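PDB 2VLA: restriction endonuclease R.BpuJI, which is probably a DNA-cutting restriction endonuclease, represented here by its recognition domain, which binds the cognate DNA sequence through a helix-turn-helix motif. Local coordinates for residues L26-A30 with L76-F80; F44-N49 with L65-R69. One frame throughout, in Å; residues are numbered along the deposited sequence.

Contact 1 (L26-A30 with L76-F80); sequences LPAYA and LFGMF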
ATOM      1  N   LEU A  26       1.249  14.605   8.215  1.00 11.66           N
ATOM      2  CA  LEU A  26       2.524  13.949   7.916  1.00 11.66           C
ATOM      3  C   LEU A  26       3.695  14.639   8.638  1.00 13.01           C
ATOM      4  O   LEU A  26       4.481  13.988   9.307  1.00 12.97           O
ATOM      5  CB  LEU A  26       2.788  13.823   6.398  1.00 11.80           C
ATOM      6  CG  LEU A  26       3.988  12.949   6.011  1.00 12.57           C
ATOM      7  CD1 LEU A  26       3.776  11.535   6.528  1.00 20.10           C
ATOM      8  CD2 LEU A  26       4.198  12.970   4.503  1.00 16.19           C
ATOM      9  N   PRO A  27       3.757  15.979   8.583  1.00 12.13           N
ATOM     10  CA  PRO A  27       4.764  16.627   9.414  1.00 13.87           C
ATOM     11  C   PRO A  27       4.585  16.362  10.904  1.00 12.76           C
ATOM     12  O   PRO A  27       5.568  16.251  11.625  1.00 15.27           O
ATOM     13  CB  PRO A  27       4.558  18.108   9.106  1.00 14.74           C
ATOM     14  CG  PRO A  27       3.977  18.134   7.773  1.00 15.13           C
ATOM     15  CD  PRO A  27       3.096  16.936   7.689  1.00 13.32           C
ATOM     16  N   ALA A  28       3.341  16.317  11.384  1.00 14.61           N
ATOM     17  CA  ALA A  28       3.115  16.035  12.783  1.00 14.10           C
ATOM     18  C   ALA A  28       3.622  14.650  13.180  1.00 13.78           C
ATOM     19  O   ALA A  28       4.375  14.518  14.153  1.00 15.14           O
ATOM     20  CB  ALA A  28       1.631  16.202  13.140  1.00 16.77           C
ATOM     21  N   TYR A  29       3.245  13.622  12.421  1.00 13.03           N
ATOM     22  CA  TYR A  29       3.703  12.274  12.724  1.00 13.10           C
ATOM     23  C   TYR A  29       5.250  12.288  12.792  1.00 12.09           C
ATOM     24  O   TYR A  29       5.851  11.734  13.703  1.00 13.55           O
ATOM     25  CB  TYR A  29       3.286  11.289  11.646  1.00 12.34           C
ATOM     26  CG  TYR A  29       1.813  10.968  11.495  1.00 12.36           C
ATOM     27  CD1 TYR A  29       0.931  10.950  12.577  1.00 12.56           C
ATOM     28  CD2 TYR A  29       1.326  10.585  10.261  1.00 12.32           C
ATOM     29  CE1 TYR A  29      -0.426  10.613  12.388  1.00 12.73           C
ATOM     30  CE2 TYR A  29       0.024  10.230  10.072  1.00 10.86           C
ATOM     31  CZ  TYR A  29      -0.854  10.223  11.122  1.00 11.18           C
ATOM     32  OH  TYR A  29      -2.160   9.868  10.857  1.00 12.64           O
ATOM     33  N   ALA A  30       5.880  12.879  11.783  1.00 11.87           N
ATOM     34  CA  ALA A  30       7.329  12.809  11.654  1.00 13.16           C
ATOM     35  C   ALA A  30       8.018  13.555  12.792  1.00 13.28           C
ATOM     36  O   ALA A  30       9.010  13.081  13.348  1.00 16.21           O
ATOM     37  CB  ALA A  30       7.758  13.371  10.319  1.00 13.62           C
ATOM     38  N   LEU A  76       1.194   1.480   8.087  1.00  9.99           N
ATOM     39  CA  LEU A  76       0.980   1.835   6.690  1.00 10.11           C
ATOM     40  C   LEU A  76       2.088   2.762   6.174  1.00 10.43           C
ATOM     41  O   LEU A  76       2.532   2.628   5.031  1.00 10.62           O
ATOM     42  CB  LEU A  76      -0.392   2.465   6.482  1.00 11.29           C
ATOM     43  CG  LEU A  76      -0.772   2.804   5.043  1.00 10.66           C
ATOM     44  CD1 LEU A  76      -0.836   1.550   4.178  1.00 12.03           C
ATOM     45  CD2 LEU A  76      -2.144   3.569   5.041  1.00 13.06           C
ATOM     46  N   PHE A  77       2.473   3.764   6.970  1.00 10.07           N
ATOM     47  CA  PHE A  77       3.508   4.692   6.523  1.00 10.81           C
ATOM     48  C   PHE A  77       4.931   4.290   6.941  1.00 10.66           C
ATOM     49  O   PHE A  77       5.885   4.883   6.490  1.00 12.33           O
ATOM     50  CB  PHE A  77       3.245   6.101   7.014  1.00 10.21           C
ATOM     51  CG  PHE A  77       2.036   6.791   6.366  1.00 10.87           C
ATOM     52  CD1 PHE A  77       1.294   6.172   5.367  1.00 12.04           C
ATOM     53  CD2 PHE A  77       1.668   8.077   6.768  1.00 11.14           C
ATOM     54  CE1 PHE A  77       0.199   6.825   4.806  1.00 10.88           C
ATOM     55  CE2 PHE A  77       0.596   8.718   6.202  1.00 13.22           C
ATOM     56  CZ  PHE A  77      -0.146   8.097   5.225  1.00 11.66           C
ATOM     57  N   GLY A  78       5.057   3.314   7.835  1.00 10.23           N
ATOM     58  CA  GLY A  78       6.380   2.798   8.223  1.00 10.21           C
ATOM     59  C   GLY A  78       7.302   3.865   8.810  1.00 11.12           C
ATOM     60  O   GLY A  78       8.460   3.984   8.395  1.00 12.07           O
ATOM     61  N   MET A  79       6.825   4.584   9.826  1.00 11.46           N
ATOM     62  CA  MET A  79       7.522   5.760  10.303  1.00 11.25           C
ATOM     63  C   MET A  79       8.364   5.519  11.559  1.00 11.68           C
ATOM     64  O   MET A  79       9.156   6.371  11.946  1.00 12.39           O
ATOM     65  CB  MET A  79       6.535   6.911  10.530  1.00 12.08           C
ATOM     66  CG  MET A  79       5.846   7.348   9.250  1.00 11.58           C
ATOM     67  SD  MET A  79       4.805   8.777   9.423  1.00 12.22           S
ATOM     68  CE  MET A  79       6.070  10.046   9.410  1.00 14.19           C
ATOM     69  N   PHE A  80       8.162   4.386  12.204  1.00 11.73           N
ATOM     70  CA  PHE A  80       8.987   3.991  13.346  1.00 13.61           C
ATOM     71  C   PHE A  80       9.103   2.476  13.417  1.00 13.23           C
ATOM     72  O   PHE A  80       8.392   1.766  12.736  1.00 13.27           O
ATOM     73  CB  PHE A  80       8.404   4.553  14.666  1.00 13.97           C
ATOM     74  CG  PHE A  80       7.032   4.019  15.020  1.00 13.40           C
ATOM     75  CD1 PHE A  80       6.882   2.830  15.726  1.00 16.63           C
ATOM     76  CD2 PHE A  80       5.897   4.751  14.728  1.00 12.82           C
ATOM     77  CE1 PHE A  80       5.613   2.379  16.109  1.00 14.90           C
ATOM     78  CE2 PHE A  80       4.627   4.279  15.086  1.00 12.66           C
ATOM     79  CZ  PHE A  80       4.496   3.105  15.778  1.00 14.00           C
TER

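Contact 2 (F44-N49 with L65-R69); sequences FVKDFN and LDNHR. With nucleotides of chain C; nucleotides of chain B.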
ATOM      1  N   PHE A  44       6.460   6.074  24.708  1.00 25.51           N
ATOM      2  CA  PHE A  44       6.114   6.385  23.316  1.00 23.28           C
ATOM      3  C   PHE A  44       4.612   6.555  23.137  1.00 20.96           C
ATOM      4  O   PHE A  44       4.160   7.513  22.523  1.00 20.82           O
ATOM      5  CB  PHE A  44       6.616   5.287  22.389  1.00 21.33           C
ATOM      6  CG  PHE A  44       6.331   5.546  20.933  1.00 21.12           C
ATOM      7  CD1 PHE A  44       6.953   6.583  20.263  1.00 23.59           C
ATOM      8  CD2 PHE A  44       5.434   4.759  20.245  1.00 20.39           C
ATOM      9  CE1 PHE A  44       6.684   6.820  18.928  1.00 24.55           C
ATOM     10  CE2 PHE A  44       5.171   4.986  18.905  1.00 18.55           C
ATOM     11  CZ  PHE A  44       5.778   6.017  18.256  1.00 20.07           C
ATOM     12  N   VAL A  45       3.845   5.629  23.689  1.00 22.01           N
ATOM     13  CA  VAL A  45       2.394   5.672  23.569  1.00 22.73           C
ATOM     14  C   VAL A  45       1.842   6.961  24.134  1.00 22.31           C
ATOM     15  O   VAL A  45       1.051   7.639  23.489  1.00 21.44           O
ATOM     16  CB  VAL A  45       1.736   4.464  24.288  1.00 25.67           C
ATOM     17  CG1 VAL A  45       0.217   4.622  24.332  1.00 25.18           C
ATOM     18  CG2 VAL A  45       2.132   3.162  23.589  1.00 26.47           C
ATOM     19  N   LYS A  46       2.265   7.306  25.342  1.00 23.70           N
ATOM     20  CA  LYS A  46       1.717   8.459  26.034  1.00 25.07           C
ATOM     21  C   LYS A  46       2.111   9.739  25.328  1.00 23.19           C
ATOM     22  O   LYS A  46       1.265  10.602  25.058  1.00 25.01           O
ATOM     23  CB  LYS A  46       2.204   8.489  27.490  1.00 27.13           C
ATOM     24  CG  LYS A  46       1.869   9.779  28.239  1.00 32.65           C
ATOM     25  N   ASP A  47       3.395   9.856  25.013  1.00 23.17           N
ATOM     26  CA  ASP A  47       3.932  11.075  24.443  1.00 23.61           C
ATOM     27  C   ASP A  47       3.442  11.300  23.011  1.00 19.51           C
ATOM     28  O   ASP A  47       3.148  12.430  22.611  1.00 22.95           O
ATOM     29  CB  ASP A  47       5.457  11.047  24.494  1.00 25.07           C
ATOM     30  CG  ASP A  47       5.999  11.150  25.921  1.00 32.03           C
ATOM     31  OD1 ASP A  47       5.249  11.612  26.818  1.00 36.70           O
ATOM     32  OD2 ASP A  47       7.161  10.764  26.141  1.00 36.06           O
ATOM     33  N   PHE A  48       3.334  10.225  22.244  1.00 18.98           N
ATOM     34  CA  PHE A  48       2.806  10.328  20.895  1.00 17.63           C
ATOM     35  C   PHE A  48       1.363  10.842  20.923  1.00 16.50           C
ATOM     36  O   PHE A  48       1.023  11.796  20.240  1.00 18.19           O
ATOM     37  CB  PHE A  48       2.868   8.974  20.182  1.00 17.21           C
ATOM     38  CG  PHE A  48       2.379   9.018  18.773  1.00 14.90           C
ATOM     39  CD1 PHE A  48       1.021   8.951  18.497  1.00 15.91           C
ATOM     40  CD2 PHE A  48       3.280   9.104  17.710  1.00 16.58           C
ATOM     41  CE1 PHE A  48       0.560   8.996  17.201  1.00 17.50           C
ATOM     42  CE2 PHE A  48       2.826   9.164  16.409  1.00 18.36           C
ATOM     43  CZ  PHE A  48       1.463   9.099  16.151  1.00 15.58           C
ATOM     44  N   ASN A  49       0.524  10.193  21.720  1.00 19.09           N
ATOM     45  CA  ASN A  49      -0.890  10.545  21.793  1.00 18.57           C
ATOM     46  C   ASN A  49      -1.103  11.974  22.298  1.00 18.39           C
ATOM     47  O   ASN A  49      -1.951  12.692  21.797  1.00 20.35           O
ATOM     48  CB  ASN A  49      -1.629   9.583  22.714  1.00 19.20           C
ATOM     49  CG  ASN A  49      -1.903   8.244  22.071  1.00 19.28           C
ATOM     50  OD1 ASN A  49      -1.340   7.911  21.025  1.00 20.09           O
ATOM     51  ND2 ASN A  49      -2.778   7.457  22.703  1.00 18.14           N
ATOM     52  N   LEU A  65      -6.621   7.915  18.628  1.00 12.50           N
ATOM     53  CA  LEU A  65      -5.209   8.266  18.730  1.00 12.31           C
ATOM     54  C   LEU A  65      -4.321   7.011  18.600  1.00 12.05           C
ATOM     55  O   LEU A  65      -3.328   7.010  17.862  1.00 12.26           O
ATOM     56  CB  LEU A  65      -4.935   9.002  20.058  1.00 13.56           C
ATOM     57  CG  LEU A  65      -5.612  10.372  20.227  1.00 16.04           C
ATOM     58  CD1 LEU A  65      -5.495  10.822  21.676  1.00 17.88           C
ATOM     59  CD2 LEU A  65      -4.984  11.376  19.287  1.00 16.51           C
ATOM     60  N   ASP A  66      -4.668   5.963  19.345  1.00 11.39           N
ATOM     61  CA  ASP A  66      -3.945   4.712  19.282  1.00 11.24           C
ATOM     62  C   ASP A  66      -3.939   4.162  17.853  1.00 11.65           C
ATOM     63  O   ASP A  66      -2.908   3.706  17.353  1.00 11.55           O
ATOM     64  CB  ASP A  66      -4.597   3.666  20.218  1.00 12.70           C
ATOM     65  CG  ASP A  66      -4.325   3.927  21.703  1.00 13.75           C
ATOM     66  OD1 ASP A  66      -3.365   4.649  22.031  1.00 17.69           O
ATOM     67  OD2 ASP A  66      -5.046   3.344  22.534  1.00 15.47           O
ATOM     68  N   ASN A  67      -5.080   4.192  17.196  1.00 11.82           N
ATOM     69  CA  ASN A  67      -5.171   3.649  15.852  1.00 10.11           C
ATOM     70  C   ASN A  67      -4.312   4.458  14.860  1.00  9.81           C
ATOM     71  O   ASN A  67      -3.636   3.872  13.989  1.00 10.67           O
ATOM     72  CB  ASN A  67      -6.629   3.594  15.364  1.00 11.15           C
ATOM     73  CG  ASN A  67      -7.450   2.482  16.018  1.00 10.43           C
ATOM     74  OD1 ASN A  67      -6.919   1.543  16.623  1.00 10.95           O
ATOM     75  ND2 ASN A  67      -8.747   2.535  15.800  1.00 10.47           N
ATOM     76  N   HIS A  68      -4.311   5.781  14.974  1.00 10.51           N
ATOM     77  CA  HIS A  68      -3.381   6.569  14.166  1.00 10.37           C
ATOM     78  C   HIS A  68      -1.943   6.067  14.392  1.00 10.24           C
ATOM     79  O   HIS A  68      -1.163   5.882  13.438  1.00 11.10           O
ATOM     80  CB  HIS A  68      -3.468   8.063  14.511  1.00 10.30           C
ATOM     81  CG  HIS A  68      -4.504   8.807  13.743  1.00 11.41           C
ATOM     82  ND1 HIS A  68      -4.184   9.653  12.706  1.00 11.70           N
ATOM     83  CD2 HIS A  68      -5.851   8.899  13.911  1.00 11.24           C
ATOM     84  CE1 HIS A  68      -5.291  10.226  12.261  1.00 10.93           C
ATOM     85  NE2 HIS A  68      -6.318   9.759  12.959  1.00 11.07           N
ATOM     86  N   ARG A  69      -1.573   5.912  15.654  1.00 11.11           N
ATOM     87  CA  ARG A  69      -0.203   5.555  15.990  1.00  9.95           C
ATOM     88  C   ARG A  69       0.164   4.211  15.404  1.00 11.72           C
ATOM     89  O   ARG A  69       1.227   4.061  14.754  1.00 11.26           O
ATOM     90  CB  ARG A  69      -0.015   5.514  17.499  1.00 12.54           C
ATOM     91  CG  ARG A  69       1.419   5.484  17.928  1.00 12.72           C
ATOM     92  CD  ARG A  69       1.567   5.376  19.422  1.00 16.21           C
ATOM     93  NE  ARG A  69       1.058   4.110  19.900  1.00 17.31           N
ATOM     94  CZ  ARG A  69      -0.074   3.963  20.571  1.00 18.28           C
ATOM     95  NH1 ARG A  69      -0.787   5.020  20.905  1.00 20.37           N
ATOM     96  NH2 ARG A  69      -0.488   2.739  20.915  1.00 18.82           N
TER
ATOM     97  P    DC C   5      -9.932   9.492  12.317  1.00 11.92           P
ATOM     98  OP1  DC C   5      -9.019  10.616  12.492  1.00 12.59           O
ATOM     99  OP2  DC C   5      -9.322   8.144  12.362  1.00 12.16           O
ATOM    100  O5'  DC C   5     -11.137   9.541  13.380  1.00 12.33           O
ATOM    101  C5'  DC C   5     -12.208  10.511  13.294  1.00 12.15           C
ATOM    102  C4'  DC C   5     -13.410   9.860  13.909  1.00 13.42           C
ATOM    103  O4'  DC C   5     -13.902   8.805  13.009  1.00 13.11           O
ATOM    104  C3'  DC C   5     -13.108   9.172  15.238  1.00 11.04           C
ATOM    105  O3'  DC C   5     -14.168   9.515  16.155  1.00 13.44           O
ATOM    106  C2'  DC C   5     -13.127   7.691  14.949  1.00 12.58           C
ATOM    107  C1'  DC C   5     -13.979   7.569  13.710  1.00 12.76           C
ATOM    108  N1   DC C   5     -13.522   6.543  12.702  1.00 10.68           N
ATOM    109  C2   DC C   5     -14.477   5.743  12.097  1.00 11.74           C
ATOM    110  O2   DC C   5     -15.665   5.790  12.474  1.00 13.95           O
ATOM    111  N3   DC C   5     -14.100   4.857  11.123  1.00 10.60           N
ATOM    112  C4   DC C   5     -12.838   4.856  10.730  1.00  9.45           C
ATOM    113  N4   DC C   5     -12.498   3.999   9.746  1.00 10.55           N
ATOM    114  C5   DC C   5     -11.858   5.656  11.325  1.00 11.00           C
ATOM    115  C6   DC C   5     -12.225   6.515  12.275  1.00 10.73           C
TER
ATOM    116  P    DC B   5      -1.517  -2.586  14.183  1.00 11.87           P
ATOM    117  OP1  DC B   5      -0.106  -2.500  14.612  1.00 12.74           O
ATOM    118  OP2  DC B   5      -2.270  -1.346  13.949  1.00 11.44           O
ATOM    119  O5'  DC B   5      -1.569  -3.578  12.925  1.00 12.75           O
ATOM    120  C5'  DC B   5      -2.404  -3.331  11.823  1.00 12.78           C
ATOM    121  C4'  DC B   5      -3.425  -4.420  11.661  1.00 12.59           C
ATOM    122  O4'  DC B   5      -4.276  -4.470  12.844  1.00 12.62           O
ATOM    123  C3'  DC B   5      -4.366  -4.244  10.492  1.00 10.31           C
ATOM    124  O3'  DC B   5      -4.838  -5.521  10.058  1.00 11.59           O
ATOM    125  C2'  DC B   5      -5.446  -3.374  11.145  1.00 11.28           C
ATOM    126  C1'  DC B   5      -5.597  -4.116  12.469  1.00 11.59           C
ATOM    127  N1   DC B   5      -6.241  -3.326  13.522  1.00  9.89           N
ATOM    128  C2   DC B   5      -7.462  -3.736  14.073  1.00 11.45           C
ATOM    129  O2   DC B   5      -7.965  -4.815  13.700  1.00 11.65           O
ATOM    130  N3   DC B   5      -8.048  -2.953  15.030  1.00 10.54           N
ATOM    131  C4   DC B   5      -7.479  -1.819  15.405  1.00 10.20           C
ATOM    132  N4   DC B   5      -8.094  -1.084  16.350  1.00 11.53           N
ATOM    133  C5   DC B   5      -6.266  -1.361  14.854  1.00 11.09           C
ATOM    134  C6   DC B   5      -5.675  -2.147  13.928  1.00 10.48           C
TER
ATOM    135  P    DG C   6     -14.020   9.310  17.741  1.00 14.41           P
ATOM    136  OP1  DG C   6     -15.082  10.182  18.371  1.00 16.59           O
ATOM    137  OP2  DG C   6     -12.616   9.465  18.157  1.00 13.77           O
ATOM    138  O5'  DG C   6     -14.382   7.756  17.930  1.00 15.13           O
ATOM    139  C5'  DG C   6     -15.674   7.303  17.647  1.00 13.66           C
ATOM    140  C4'  DG C   6     -15.706   5.817  17.653  1.00 13.61           C
ATOM    141  O4'  DG C   6     -14.963   5.370  16.485  1.00 13.26           O
ATOM    142  C3'  DG C   6     -15.036   5.116  18.844  1.00 14.03           C
ATOM    143  O3'  DG C   6     -15.759   3.947  19.154  1.00 15.53           O
ATOM    144  C2'  DG C   6     -13.678   4.730  18.292  1.00 13.24           C
ATOM    145  C1'  DG C   6     -14.082   4.339  16.870  1.00 12.92           C
ATOM    146  N9   DG C   6     -13.011   4.199  15.899  1.00 11.75           N
ATOM    147  C8   DG C   6     -11.772   4.747  15.931  1.00 12.00           C
ATOM    148  N7   DG C   6     -11.026   4.381  14.904  1.00 11.38           N
ATOM    149  C5   DG C   6     -11.846   3.545  14.166  1.00 11.08           C
ATOM    150  C6   DG C   6     -11.610   2.823  12.974  1.00 11.20           C
ATOM    151  O6   DG C   6     -10.551   2.814  12.315  1.00 11.30           O
ATOM    152  N1   DG C   6     -12.706   2.081  12.586  1.00 10.60           N
ATOM    153  C2   DG C   6     -13.917   2.046  13.244  1.00 10.78           C
ATOM    154  N2   DG C   6     -14.862   1.289  12.689  1.00 12.00           N
ATOM    155  N3   DG C   6     -14.145   2.714  14.367  1.00 11.58           N
ATOM    156  C4   DG C   6     -13.073   3.421  14.774  1.00 11.53           C
TER

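Contact 1 (L26-A30 with L76-F80)
The helical turn 26-30 comes closest to the non-helical run that follows helix 62-76 at Ala30 and Met79, whose CA atoms are 7.2 Å apart, and the two backbones diverge toward Leu26 and Phe77. Gly78, the first residue to leave the helix, does so with positive phi, 59°, a conformation that favours glycine, and the turn sends Met79 toward the helix. No hydrogen bond joins the segments; the contact is buried side-chain packing. Met79 reaches across with CG anti to its carbonyl carbon and then bends at chi3 (79°), which lays its methyl CE against the helix backbone, 3.7 Å from Ala30 N. The same CE also meets Ala30 CB and Leu26 CD1. The Met79 sulfur sits beside Tyr29, with SD 3.7 Å from Tyr29 CB and obliquely placed against the ring, 62° off the normal: a Met-aromatic contact. Phe77 comes in at the edge of the tyrosine ring, CE2 to Tyr29 CE2 at 4.2 Å, while its CD2 meets Leu26 CD1 at 4.1 Å. Tyr96 and Phe105, from helices 91-99 and 102-112, also pack on this cluster. This is plain hydrophobic core packing within the recognition domain, joining helix 22-36 to the link between helix 62-76 and strand 80-83.

Contact 2 (F44-N49 with L65-R69)
Arg69 lies across helix 44-49 like a knob among Phe44, Val45, Phe48 and Asn49, the two helix segments crossing at 106°. Its aliphatic part meets the rings: CG sits over one face of Phe48, 3.6 Å from the ring centroid in a CH-pi contact, and CD lies 3.7 Å from Phe44 CE2. A bend at chi3 (65°) then turns the guanidinium, which stands almost perpendicular to the Phe48 ring, and the Val45 methyls pack over one of its faces, CG1 3.6 Å from Arg69 NH1. Within the guanidinium plane, NH1 makes two bonds. Arg69 NH1 to Asp66 OD1, 2.8 Å, is a nearly straight salt bridge within the same helix; the other is a more bent bond, 131° at the hydrogen, to Asn49 OD1. Asn49 closes the triangle with its other end: ND2 donates 2.9 Å to Asp66 OD1 from the opposite face of the carboxylate plane to NH1. These two bonds, OD1 accepting and ND2 donating, set which way round the amide lies as it rests on Leu65 CB. Lys62 pairs with the other oxygen of Asp66. A leucine in place of Arg69 would probably leave Asn49 OD1 without its donor and Asp66 OD1 without its charged partner, the asparagine amide keeping only its ND2 bond of this triangle. On the DNA side of helix 62-76, Asn67 OD1 accepts from N4 of DC5 of chain B at 2.9 Å, and His68 NE2 donates in line to OP1 of DC5 of chain C. The pair is consistent with a helix-turn-helix, in which helix 41-56 backs a recognition helix, 62-76, that reads bases and grips phosphate.

How the contacts relate
The two contacts, centred about 12 Å apart, share helix 62-76: contact 2 uses its middle, and contact 1 the exit from its C-terminal end. They also touch directly. Tyr29 OH, from contact 1, lies 2.8 Å from His68 ND1 in a probable hydrogen bond, which probably helps orient the histidine that holds the DNA phosphate. Phe80 CZ comes within 3.7 Å of Phe44 CE2, the rings meeting edge-to-face, and Tyr29 CD1 is 4.1 Å from Phe48 CZ. Contact 1 remains about 7 Å from the DNA at its nearest atom, whereas contact 2 carries residues that bind it.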